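Local coordinates for protein Nsp15 (Middle East respiratory syndrome-related coronavirus, PDB 5YVD) that cleaves RNA internally as the endoribonuclease of the viral replicase, probably with a preference for uridylates, and assembles from six chains, at residues A[218-222]-A[223-227]; A[207-210]-A[211-215]. All blocks are in the same frame, centred on the assembly; numbering follows the deposited sequence.

In the fold
Both contacts are local and lie in series within the C-terminal endoribonuclease region, so neither closes a long loop, and they neither nest nor cross. Interaction 2 comes first along the chain: it winds up the end of helix 205-212 and turns into helix 215-221. Interaction 1 then ends that second helix and leads toward helix 229-234. The two meet through side chains, since Asp209 OD2 of interaction 2 lies 2.8 Å from Lys221 NZ, a salt bridge, and 2.8 Å from Tyr222 OH, a probable hydrogen bond. Phe218 also packs against Phe210. Together they tie helices 205-212 and 215-221 to each other and to helices 229-234 and 296-304.

Interaction 1. Residues A[218-222]-A[223-227]; sequences FIKKY and GLENY
Ile219 and Leu224 meet both through the backbone and through their side chains, where helix 215-221 comes to its end. Among the backbone bonds, Leu224 N gives its hydrogen to Ile219 O at 2.8 Å, nearly straight at 168°. A weak bond of 3.5 Å runs from Gly223 N to Lys220 O. Gly223, whose N-H makes this weaker bond, has a positive phi of 69°, a conformation that glycine takes up easily because no CB crowds the neighbouring carbonyl.

The apolar contacts centre on Leu224. Ile219 CG2, anti to its own nitrogen, lies 4.1 Å from Leu224 CB, and it also touches the backbone at Glu225 N (3.6 Å). Leu224 CD1 approaches the Phe218 ring obliquely, 3.9 Å from CE2, and also lies 4.2 Å from Tyr222 CB. Branched aliphatic residues suit these places: the leucine continues inward to Val300 of helix 296-304, and both it and Ile219 touch Phe229 of the next helix.

The polar side chains lie on the exposed side. Glu225 bends at chi2 (93°), which carries its carboxylate back across the lysine chain, with OE2 3.5 Å from Lys220 CG. The two charged ends do not meet, because the extended lysine carries its ammonium group to a salt bridge with Asp216. Lys304 NZ bonds to Tyr222 O.

The six-to-one bond, the weak bond beside it, the glycine in left-handed conformation and the apolar pair flanking them make up a Schellman motif, a common C-terminal cap of alpha helices.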
loop_
_atom_site.group_PDB
_atom_site.type_symbol
_atom_site.label_atom_id
_atom_site.label_comp_id
_atom_site.label_asym_id
_atom_site.label_seq_id
_atom_site.Cartn_x
_atom_site.Cartn_y
_atom_site.Cartn_z
ATOM N N PHE A 218 -51.251 -17.274 -15.392
ATOM C CA PHE A 218 -50.212 -18.287 -15.420
ATOM C C PHE A 218 -50.497 -19.352 -14.345
ATOM O O PHE A 218 -50.496 -20.563 -14.630
ATOM C CB PHE A 218 -48.838 -17.616 -15.219
ATOM C CG PHE A 218 -47.669 -18.578 -15.230
ATOM C CD1 PHE A 218 -46.954 -18.807 -16.392
ATOM C CD2 PHE A 218 -47.280 -19.223 -14.068
ATOM C CE1 PHE A 218 -45.893 -19.682 -16.412
ATOM C CE2 PHE A 218 -46.226 -20.103 -14.068
ATOM C CZ PHE A 218 -45.527 -20.340 -15.246
ATOM N N ILE A 219 -50.737 -18.901 -13.114
ATOM C CA ILE A 219 -51.073 -19.797 -12.027
ATOM C C ILE A 219 -52.154 -20.779 -12.474
ATOM O O ILE A 219 -52.040 -21.999 -12.247
ATOM C CB ILE A 219 -51.508 -19.024 -10.744
ATOM C CG1 ILE A 219 -50.285 -18.376 -10.076
ATOM C CG2 ILE A 219 -52.156 -19.962 -9.730
ATOM C CD1 ILE A 219 -50.612 -17.465 -8.918
ATOM N N LYS A 220 -53.182 -20.250 -13.134
ATOM C CA LYS A 220 -54.315 -21.067 -13.566
ATOM C C LYS A 220 -54.010 -21.933 -14.787
ATOM O O LYS A 220 -54.481 -23.066 -14.865
ATOM C CB LYS A 220 -55.546 -20.194 -13.801
ATOM C CG LYS A 220 -56.090 -19.596 -12.509
ATOM C CD LYS A 220 -57.077 -18.467 -12.775
ATOM C CE LYS A 220 -57.651 -17.935 -11.466
ATOM N NZ LYS A 220 -58.593 -16.791 -11.663
ATOM N N LYS A 221 -53.229 -21.425 -15.735
ATOM C CA LYS A 221 -52.809 -22.246 -16.865
ATOM C C LYS A 221 -52.065 -23.527 -16.476
ATOM O O LYS A 221 -52.218 -24.567 -17.139
ATOM C CB LYS A 221 -51.919 -21.451 -17.789
ATOM C CG LYS A 221 -51.248 -22.279 -18.870
ATOM C CD LYS A 221 -50.916 -21.438 -20.090
ATOM C CE LYS A 221 -50.095 -22.251 -21.083
ATOM N NZ LYS A 221 -49.802 -21.480 -22.316
ATOM N N TYR A 222 -51.250 -23.453 -15.421
ATOM C CA TYR A 222 -50.368 -24.576 -15.042
ATOM C C TYR A 222 -50.825 -25.275 -13.754
ATOM O O TYR A 222 -50.121 -26.148 -13.239
ATOM C CB TYR A 222 -48.902 -24.105 -14.951
ATOM C CG TYR A 222 -48.315 -23.755 -16.309
ATOM C CD1 TYR A 222 -48.158 -22.430 -16.703
ATOM C CD2 TYR A 222 -47.940 -24.754 -17.209
ATOM C CE1 TYR A 222 -47.651 -22.109 -17.953
ATOM C CE2 TYR A 222 -47.426 -24.442 -18.461
ATOM C CZ TYR A 222 -47.283 -23.122 -18.829
ATOM O OH TYR A 222 -46.803 -22.788 -20.072
ATOM N N GLY A 223 -52.010 -24.911 -13.254
ATOM C CA GLY A 223 -52.597 -25.569 -12.077
ATOM C C GLY A 223 -51.863 -25.303 -10.772
ATOM O O GLY A 223 -51.812 -26.170 -9.901
ATOM N N LEU A 224 -51.337 -24.092 -10.596
ATOM C CA LEU A 224 -50.529 -23.802 -9.402
ATOM C C LEU A 224 -51.290 -23.158 -8.237
ATOM O O LEU A 224 -50.697 -22.678 -7.291
ATOM C CB LEU A 224 -49.305 -22.958 -9.781
ATOM C CG LEU A 224 -48.361 -23.634 -10.785
ATOM C CD1 LEU A 224 -47.384 -22.591 -11.313
ATOM C CD2 LEU A 224 -47.614 -24.823 -10.189
ATOM N N GLU A 225 -52.602 -23.182 -8.291
ATOM C CA GLU A 225 -53.426 -22.614 -7.230
ATOM C C GLU A 225 -53.023 -22.999 -5.791
ATOM O O GLU A 225 -53.143 -22.190 -4.902
ATOM C CB GLU A 225 -54.893 -22.966 -7.488
ATOM C CG GLU A 225 -55.508 -22.229 -8.681
ATOM C CD GLU A 225 -55.420 -22.982 -10.002
ATOM O OE1 GLU A 225 -54.534 -23.843 -10.173
ATOM O OE2 GLU A 225 -56.237 -22.702 -10.904
ATOM N N ASN A 226 -52.530 -24.214 -5.563
ATOM C CA ASN A 226 -52.173 -24.657 -4.200
ATOM C C ASN A 226 -50.681 -24.528 -3.828
ATOM O O ASN A 226 -50.224 -25.134 -2.846
ATOM C CB ASN A 226 -52.605 -26.120 -4.006
ATOM C CG ASN A 226 -54.118 -26.299 -3.942
ATOM O OD1 ASN A 226 -54.901 -25.337 -3.922
ATOM N ND2 ASN A 226 -54.532 -27.552 -3.886
ATOM N N TYR A 227 -49.932 -23.729 -4.586
ATOM C CA TYR A 227 -48.479 -23.724 -4.490
ATOM C C TYR A 227 -47.848 -22.354 -4.196
ATOM O O TYR A 227 -46.624 -22.162 -4.341
ATOM C CB TYR A 227 -47.908 -24.340 -5.773
ATOM C CG TYR A 227 -48.336 -25.770 -5.937
ATOM C CD1 TYR A 227 -47.705 -26.781 -5.241
ATOM C CD2 TYR A 227 -49.435 -26.105 -6.731
ATOM C CE1 TYR A 227 -48.124 -28.101 -5.356
ATOM C CE2 TYR A 227 -49.859 -27.424 -6.864
ATOM C CZ TYR A 227 -49.195 -28.417 -6.173
ATOM O OH TYR A 227 -49.590 -29.722 -6.297
#

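Interaction 2. Residues A[207-210]-A[211-215]; sequences EKDF and LSFDS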
loop_
_atom_site.group_PDB
_atom_site.type_symbol
_atom_site.label_atom_id
_atom_site.label_comp_id
_atom_site.label_asym_id
_atom_site.label_seq_id
_atom_site.Cartn_x
_atom_site.Cartn_y
_atom_site.Cartn_z
ATOM N N GLU A 207 -41.294 -21.300 -18.954
ATOM C CA GLU A 207 -40.468 -20.130 -18.608
ATOM C C GLU A 207 -40.873 -18.894 -19.424
ATOM O O GLU A 207 -40.929 -17.794 -18.886
ATOM C CB GLU A 207 -38.964 -20.441 -18.732
ATOM C CG GLU A 207 -38.501 -21.483 -17.708
ATOM C CD GLU A 207 -37.047 -21.346 -17.235
ATOM O OE1 GLU A 207 -36.126 -21.139 -18.075
ATOM O OE2 GLU A 207 -36.828 -21.484 -16.003
ATOM N N LYS A 208 -41.197 -19.085 -20.702
ATOM C CA LYS A 208 -41.592 -17.961 -21.567
ATOM C C LYS A 208 -42.899 -17.330 -21.121
ATOM O O LYS A 208 -43.022 -16.090 -21.062
ATOM C CB LYS A 208 -41.731 -18.399 -23.027
ATOM C CG LYS A 208 -40.415 -18.769 -23.707
ATOM C CD LYS A 208 -40.649 -19.134 -25.175
ATOM C CE LYS A 208 -39.606 -20.101 -25.706
ATOM N NZ LYS A 208 -38.645 -19.368 -26.569
ATOM N N ASP A 209 -43.880 -18.182 -20.832
ATOM C CA ASP A 209 -45.157 -17.681 -20.399
ATOM C C ASP A 209 -44.925 -16.907 -19.095
ATOM O O ASP A 209 -45.458 -15.810 -18.896
ATOM C CB ASP A 209 -46.164 -18.830 -20.201
ATOM C CG ASP A 209 -46.674 -19.423 -21.526
ATOM O OD1 ASP A 209 -46.417 -18.862 -22.620
ATOM O OD2 ASP A 209 -47.365 -20.455 -21.457
ATOM N N PHE A 210 -44.080 -17.462 -18.230
ATOM C CA PHE A 210 -43.853 -16.863 -16.953
ATOM C C PHE A 210 -43.411 -15.418 -17.105
ATOM O O PHE A 210 -43.897 -14.525 -16.393
ATOM C CB PHE A 210 -42.832 -17.639 -16.128
ATOM C CG PHE A 210 -42.621 -17.055 -14.756
ATOM C CD1 PHE A 210 -43.494 -17.334 -13.726
ATOM C CD2 PHE A 210 -41.572 -16.189 -14.504
ATOM C CE1 PHE A 210 -43.307 -16.786 -12.453
ATOM C CE2 PHE A 210 -41.376 -15.644 -13.254
ATOM C CZ PHE A 210 -42.246 -15.945 -12.218
ATOM N N LEU A 211 -42.502 -15.180 -18.036
ATOM C CA LEU A 211 -41.919 -13.854 -18.175
ATOM C C LEU A 211 -42.863 -12.840 -18.766
ATOM O O LEU A 211 -42.655 -11.654 -18.541
ATOM C CB LEU A 211 -40.651 -13.890 -19.018
ATOM C CG LEU A 211 -39.568 -14.737 -18.382
ATOM C CD1 LEU A 211 -38.400 -14.848 -19.349
ATOM C CD2 LEU A 211 -39.177 -14.115 -17.056
ATOM N N SER A 212 -43.876 -13.308 -19.508
ATOM C CA SER A 212 -44.834 -12.423 -20.192
ATOM C C SER A 212 -46.226 -12.392 -19.593
ATOM O O SER A 212 -46.888 -11.399 -19.720
ATOM C CB SER A 212 -44.967 -12.799 -21.668
ATOM O OG SER A 212 -45.643 -14.045 -21.816
ATOM N N PHE A 213 -46.690 -13.458 -18.955
ATOM C CA PHE A 213 -48.104 -13.529 -18.479
ATOM C C PHE A 213 -48.409 -12.732 -17.212
ATOM O O PHE A 213 -47.610 -12.673 -16.289
ATOM C CB PHE A 213 -48.506 -14.983 -18.179
ATOM C CG PHE A 213 -48.748 -15.816 -19.402
ATOM C CD1 PHE A 213 -49.662 -16.858 -19.369
ATOM C CD2 PHE A 213 -48.075 -15.563 -20.602
ATOM C CE1 PHE A 213 -49.891 -17.631 -20.502
ATOM C CE2 PHE A 213 -48.299 -16.342 -21.729
ATOM C CZ PHE A 213 -49.205 -17.374 -21.678
ATOM N N ASP A 214 -49.598 -12.157 -17.146
ATOM C CA ASP A 214 -50.170 -11.781 -15.856
ATOM C C ASP A 214 -50.116 -12.990 -14.902
ATOM O O ASP A 214 -50.354 -14.116 -15.334
ATOM C CB ASP A 214 -51.624 -11.370 -16.016
ATOM C CG ASP A 214 -52.192 -10.829 -14.733
ATOM O OD1 ASP A 214 -53.028 -11.504 -14.096
ATOM O OD2 ASP A 214 -51.749 -9.747 -14.325
ATOM N N SER A 215 -49.865 -12.743 -13.618
ATOM C CA SER A 215 -49.674 -13.809 -12.647
ATOM C C SER A 215 -50.887 -14.727 -12.483
ATOM O O SER A 215 -50.736 -15.952 -12.364
ATOM C CB SER A 215 -49.235 -13.260 -11.266
ATOM O OG SER A 215 -50.324 -12.984 -10.412
HETATM O O HOH W 1 -46.235 -15.009 -15.343
#
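Asp209 O receives two backbone hydrogens as helix 205-212 finishes: Phe213 N at 2.7 Å, nearly in line with the carbonyl, and Ser212 N at 3.0 Å, from well above the carbonyl plane. Ser212 N also bonds to Lys208 O, and one residue earlier Leu211 N bonds to Glu207 O at 3.2 Å. The last turn thus mixes alpha and tighter 3-10 bonding, after which Phe213 leaves helical angles. A water donates to both Phe210 O and Phe213 O, spanning this exit, and Asp214 follows as the N-cap of helix 215-221, its OD1 bonded to Asp216 N.

Among the side chains, Asp209 and Phe213 run alongside each other. With CG beside its own backbone N and opposite the carbonyl carbon (chi1 -75°), the Phe213 ring lies back along the last turn. Asp209 CB sits over the middle of the phenyl face, 3.6 Å from the ring centroid, a favourable CH-pi contact. The carboxylate merely overlies the same face, the two planes 22° apart. Elsewhere, Leu211 CD2 touches Phe210 CD2 at 4.1 Å, the two side chains crossing at about a right angle. Both extend to Ile249 of helix 248-255, as befits bulky apolar residues.

The salt bridge from Lys221 and the probable hydrogen bond with Tyr222 would probably offset the cost of setting a carboxylate against the ring's pi face.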